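Local structure of cyanuric acid amidohydrolase (Azorhizobium caulinodans, 4NQ3) at residues S13-A25 / F54-H66. The protein catalyses the hydrolytic opening of the s-triazine ring of cyanuric acid, giving carboxybiuret, which decarboxylates spontaneously to biuret. Residues are numbered along the deposited sequence; the frame is centred on the assembly and turned at random.
Sequences SPDDVSGLAAAIA and FAVQSLQMLLRGH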
loop_
_atom_site.group_PDB
_atom_site.type_symbol
_atom_site.label_atom_id
_atom_site.label_comp_id
_atom_site.label_asym_id
_atom_site.label_seq_id
_atom_site.Cartn_x
_atom_site.Cartn_y
_atom_site.Cartn_z
ATOM N N SER A 13 -11.205 -9.186 15.854
ATOM C CA SER A 13 -11.947 -8.769 14.682
ATOM C C SER A 13 -12.570 -7.432 15.053
ATOM O O SER A 13 -12.835 -7.188 16.237
ATOM C CB SER A 13 -13.023 -9.808 14.365
ATOM O OG SER A 13 -13.567 -9.629 13.079
ATOM N N PRO A 14 -12.793 -6.542 14.075
ATOM C CA PRO A 14 -13.500 -5.318 14.452
ATOM C C PRO A 14 -14.892 -5.596 15.017
ATOM O O PRO A 14 -15.362 -4.867 15.885
ATOM C CB PRO A 14 -13.590 -4.562 13.136
ATOM C CG PRO A 14 -12.402 -5.028 12.372
ATOM C CD PRO A 14 -12.301 -6.478 12.693
ATOM N N ASP A 15 -15.526 -6.663 14.561
ATOM C CA ASP A 15 -16.877 -6.962 14.983
ATOM C C ASP A 15 -16.935 -7.938 16.134
ATOM O O ASP A 15 -18.006 -8.462 16.424
ATOM C CB ASP A 15 -17.690 -7.535 13.829
ATOM C CG ASP A 15 -17.113 -8.835 13.282
ATOM O OD1 ASP A 15 -15.892 -9.062 13.386
ATOM O OD2 ASP A 15 -17.900 -9.657 12.775
ATOM N N ASP A 16 -15.785 -8.231 16.747
ATOM C CA ASP A 16 -15.710 -9.165 17.888
ATOM C C ASP A 16 -16.041 -8.473 19.209
ATOM O O ASP A 16 -15.186 -7.860 19.854
ATOM C CB ASP A 16 -14.321 -9.809 17.990
ATOM C CG ASP A 16 -14.199 -10.728 19.199
ATOM O OD1 ASP A 16 -15.250 -11.211 19.667
ATOM O OD2 ASP A 16 -13.073 -11.000 19.678
ATOM N N VAL A 17 -17.294 -8.549 19.612
ATOM C CA VAL A 17 -17.681 -7.892 20.840
ATOM C C VAL A 17 -17.811 -8.969 21.928
ATOM O O VAL A 17 -18.342 -8.733 23.015
ATOM C CB VAL A 17 -18.999 -7.068 20.652
ATOM C CG1 VAL A 17 -18.789 -5.967 19.623
ATOM C CG2 VAL A 17 -20.137 -7.970 20.211
ATOM N N SER A 18 -17.332 -10.165 21.627
ATOM C CA SER A 18 -17.516 -11.300 22.536
ATOM C C SER A 18 -16.988 -11.049 23.961
ATOM O O SER A 18 -17.566 -11.529 24.939
ATOM C CB SER A 18 -16.873 -12.548 21.937
ATOM O OG SER A 18 -15.461 -12.461 21.928
ATOM N N GLY A 19 -15.892 -10.312 24.084
ATOM C CA GLY A 19 -15.295 -10.129 25.383
ATOM C C GLY A 19 -16.078 -9.102 26.155
ATOM O O GLY A 19 -16.163 -9.153 27.385
ATOM N N LEU A 20 -16.662 -8.153 25.438
ATOM C CA LEU A 20 -17.462 -7.161 26.123
ATOM C C LEU A 20 -18.767 -7.816 26.567
ATOM O O LEU A 20 -19.251 -7.539 27.668
ATOM C CB LEU A 20 -17.721 -5.944 25.240
ATOM C CG LEU A 20 -18.744 -4.975 25.850
ATOM C CD1 LEU A 20 -18.367 -4.643 27.285
ATOM C CD2 LEU A 20 -18.860 -3.704 25.023
ATOM N N ALA A 21 -19.328 -8.694 25.731
ATOM C CA ALA A 21 -20.489 -9.500 26.127
ATOM C C ALA A 21 -20.243 -10.280 27.411
ATOM O O ALA A 21 -21.079 -10.295 28.311
ATOM C CB ALA A 21 -20.859 -10.452 25.041
ATOM N N ALA A 22 -19.101 -10.953 27.483
ATOM C CA ALA A 22 -18.768 -11.781 28.641
ATOM C C ALA A 22 -18.586 -10.926 29.883
ATOM O O ALA A 22 -19.002 -11.324 30.976
ATOM C CB ALA A 22 -17.521 -12.601 28.386
ATOM N N ALA A 23 -17.953 -9.763 29.729
ATOM C CA ALA A 23 -17.741 -8.903 30.879
ATOM C C ALA A 23 -19.082 -8.431 31.400
ATOM O O ALA A 23 -19.258 -8.317 32.604
ATOM C CB ALA A 23 -16.862 -7.730 30.532
ATOM N N ILE A 24 -20.051 -8.233 30.512
ATOM C CA ILE A 24 -21.376 -7.796 30.950
ATOM C C ILE A 24 -22.128 -8.932 31.599
ATOM O O ILE A 24 -22.745 -8.766 32.637
ATOM C CB ILE A 24 -22.222 -7.263 29.792
ATOM C CG1 ILE A 24 -21.609 -5.982 29.259
ATOM C CG2 ILE A 24 -23.660 -7.070 30.231
ATOM C CD1 ILE A 24 -22.300 -5.461 28.078
ATOM N N ALA A 25 -22.037 -10.105 30.993
ATOM C CA ALA A 25 -22.698 -11.288 31.495
ATOM C C ALA A 25 -22.190 -11.680 32.889
ATOM O O ALA A 25 -22.975 -12.101 33.737
ATOM C CB ALA A 25 -22.506 -12.423 30.518
ATOM N N PHE A 54 -17.528 -0.609 11.251
ATOM C CA PHE A 54 -17.887 -1.993 11.543
ATOM C C PHE A 54 -17.904 -2.257 13.060
ATOM O O PHE A 54 -18.852 -2.842 13.580
ATOM C CB PHE A 54 -16.903 -2.933 10.827
ATOM C CG PHE A 54 -17.356 -4.354 10.740
ATOM C CD1 PHE A 54 -18.656 -4.713 11.058
ATOM C CD2 PHE A 54 -16.492 -5.338 10.317
ATOM C CE1 PHE A 54 -19.079 -6.037 10.965
ATOM C CE2 PHE A 54 -16.922 -6.655 10.224
ATOM C CZ PHE A 54 -18.209 -6.999 10.556
ATOM N N ALA A 55 -16.868 -1.816 13.778
ATOM C CA ALA A 55 -16.839 -1.972 15.237
ATOM C C ALA A 55 -17.981 -1.177 15.887
ATOM O O ALA A 55 -18.589 -1.632 16.856
ATOM C CB ALA A 55 -15.513 -1.526 15.802
ATOM N N VAL A 56 -18.254 0.020 15.370
ATOM C CA VAL A 56 -19.273 0.876 15.952
ATOM C C VAL A 56 -20.619 0.194 15.854
ATOM O O VAL A 56 -21.331 0.046 16.851
ATOM C CB VAL A 56 -19.336 2.246 15.272
ATOM C CG1 VAL A 56 -20.565 2.967 15.697
ATOM C CG2 VAL A 56 -18.091 3.082 15.642
ATOM N N GLN A 57 -20.943 -0.271 14.655
ATOM C CA GLN A 57 -22.207 -0.956 14.421
ATOM C C GLN A 57 -22.337 -2.130 15.350
ATOM O O GLN A 57 -23.378 -2.350 15.944
ATOM C CB GLN A 57 -22.301 -1.419 12.973
ATOM C CG GLN A 57 -23.684 -1.781 12.525
ATOM C CD GLN A 57 -23.734 -2.113 11.049
ATOM O OE1 GLN A 57 -23.083 -3.070 10.577
ATOM N NE2 GLN A 57 -24.534 -1.341 10.308
ATOM N N SER A 58 -21.258 -2.881 15.489
ATOM C CA SER A 58 -21.283 -4.072 16.314
ATOM C C SER A 58 -21.495 -3.724 17.763
ATOM O O SER A 58 -22.254 -4.404 18.472
ATOM C CB SER A 58 -19.996 -4.846 16.145
ATOM O OG SER A 58 -19.921 -5.276 14.803
ATOM N N LEU A 59 -20.822 -2.662 18.197
ATOM C CA LEU A 59 -20.951 -2.208 19.561
ATOM C C LEU A 59 -22.335 -1.635 19.804
ATOM O O LEU A 59 -22.938 -1.915 20.840
ATOM C CB LEU A 59 -19.880 -1.179 19.866
ATOM C CG LEU A 59 -18.523 -1.786 20.199
ATOM C CD1 LEU A 59 -17.450 -0.684 20.303
ATOM C CD2 LEU A 59 -18.614 -2.624 21.471
ATOM N N GLN A 60 -22.848 -0.868 18.836
ATOM C CA GLN A 60 -24.185 -0.285 18.932
ATOM C C GLN A 60 -25.261 -1.378 19.088
ATOM O O GLN A 60 -26.130 -1.272 19.970
ATOM C CB GLN A 60 -24.484 0.571 17.713
ATOM C CG GLN A 60 -23.981 1.990 17.755
ATOM C CD GLN A 60 -24.099 2.681 16.374
ATOM O OE1 GLN A 60 -24.423 2.037 15.364
ATOM N NE2 GLN A 60 -23.866 4.000 16.337
HETATM N N MSE A 61 -25.186 -2.425 18.254
HETATM C CA MSE A 61 -26.068 -3.585 18.365
HETATM C C MSE A 61 -26.048 -4.237 19.733
HETATM O O MSE A 61 -27.103 -4.475 20.318
HETATM C CB MSE A 61 -25.718 -4.643 17.337
HETATM C CG MSE A 61 -26.208 -4.330 15.949
HETATM SE SE MSE A 61 -25.439 -5.624 14.732
HETATM C CE MSE A 61 -26.693 -7.065 15.175
ATOM N N LEU A 62 -24.867 -4.540 20.253
ATOM C CA LEU A 62 -24.785 -5.128 21.586
ATOM C C LEU A 62 -25.359 -4.188 22.672
ATOM O O LEU A 62 -26.124 -4.621 23.544
ATOM C CB LEU A 62 -23.340 -5.494 21.918
ATOM C CG LEU A 62 -23.075 -6.206 23.234
ATOM C CD1 LEU A 62 -21.758 -6.832 23.127
ATOM C CD2 LEU A 62 -22.994 -5.188 24.301
ATOM N N LEU A 63 -24.991 -2.910 22.619
ATOM C CA LEU A 63 -25.408 -1.984 23.652
ATOM C C LEU A 63 -26.899 -1.697 23.531
ATOM O O LEU A 63 -27.567 -1.510 24.560
ATOM C CB LEU A 63 -24.604 -0.683 23.594
ATOM C CG LEU A 63 -23.087 -0.731 23.895
ATOM C CD1 LEU A 63 -22.418 0.622 23.642
ATOM C CD2 LEU A 63 -22.778 -1.221 25.285
ATOM N N ARG A 64 -27.450 -1.658 22.311
ATOM C CA ARG A 64 -28.898 -1.421 22.213
ATOM C C ARG A 64 -29.630 -2.555 22.885
ATOM O O ARG A 64 -30.599 -2.326 23.594
ATOM C CB ARG A 64 -29.370 -1.254 20.780
ATOM C CG ARG A 64 -29.094 0.135 20.286
ATOM C CD ARG A 64 -29.835 0.483 19.007
ATOM N NE ARG A 64 -29.299 1.734 18.443
ATOM C CZ ARG A 64 -28.525 1.831 17.359
ATOM N NH1 ARG A 64 -28.106 3.033 16.952
ATOM N NH2 ARG A 64 -28.185 0.736 16.676
ATOM N N GLY A 65 -29.143 -3.776 22.696
ATOM C CA GLY A 65 -29.652 -4.918 23.438
ATOM C C GLY A 65 -29.790 -4.714 24.948
ATOM O O GLY A 65 -30.797 -5.082 25.524
ATOM N N HIS A 66 -28.829 -4.073 25.595
ATOM C CA HIS A 66 -28.911 -3.938 27.044
ATOM C C HIS A 66 -29.533 -2.635 27.512
ATOM O O HIS A 66 -30.175 -2.625 28.537
ATOM C CB HIS A 66 -27.529 -4.058 27.686
ATOM C CG HIS A 66 -26.934 -5.422 27.581
ATOM N ND1 HIS A 66 -25.943 -5.736 26.674
ATOM C CD2 HIS A 66 -27.190 -6.560 28.266
ATOM C CE1 HIS A 66 -25.610 -7.008 26.806
ATOM N NE2 HIS A 66 -26.354 -7.532 27.765
#
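Val-17 CG2 packs against Leu-62 CD1 where two helices of what is probably the first of three repeating units lie together against its four-stranded mixed sheet. The evidence for near-parallel packing is a 20° angle between the N-to-C directions of helix 18-25 and the 54-66 segment of helix 51-67, whose axes approach to 11.0 Å, so the side chains do most of the bridging. Leu-62 has its CG opposite the backbone N (chi1 -176°), which carries the fork toward helix 18-25; from there CD1 lies 3.5 Å from Val-17 CG2, while CD2 touches Ile-24 CD1 at 3.8 Å. Val-17 CG1 turns instead to Leu-59, whose CD2 also receives Leu-20 CD2 at 3.7 Å, the two leucine side chains running roughly perpendicular. Leu-20 and Leu-59 both continue onto Ile-37 of strand 34-41, which ties the helix pair to the sheet. Toward the C-terminal ends, Ile-24 CG2 sits over one face of the His-66 ring, 4.0 Å from its centroid.

At the other end, the loop before helix 18-25 rests on Phe-54. Asp-15 CB makes a CH-pi contact 3.7 Å from the ring centroid, and the Asp-15 carboxylate plane is inclined 29° to the Phe-54 ring. The Phe-54 ring also meets its counterpart, Phe-54 of a second subunit, so this corner reaches the subunit interface. Cutting Phe-54 back to alanine removes the ring, which would probably leave Asp-15 CB without the aromatic face beneath it and the partner ring of the second subunit without its mate. Beside it, Ser-58 OG, next to its own backbone N, bonds back to Phe-54 O at 2.9 Å; this hydroxyl and Ser-58 N grip the same carbonyl oxygen from opposite faces of its plane.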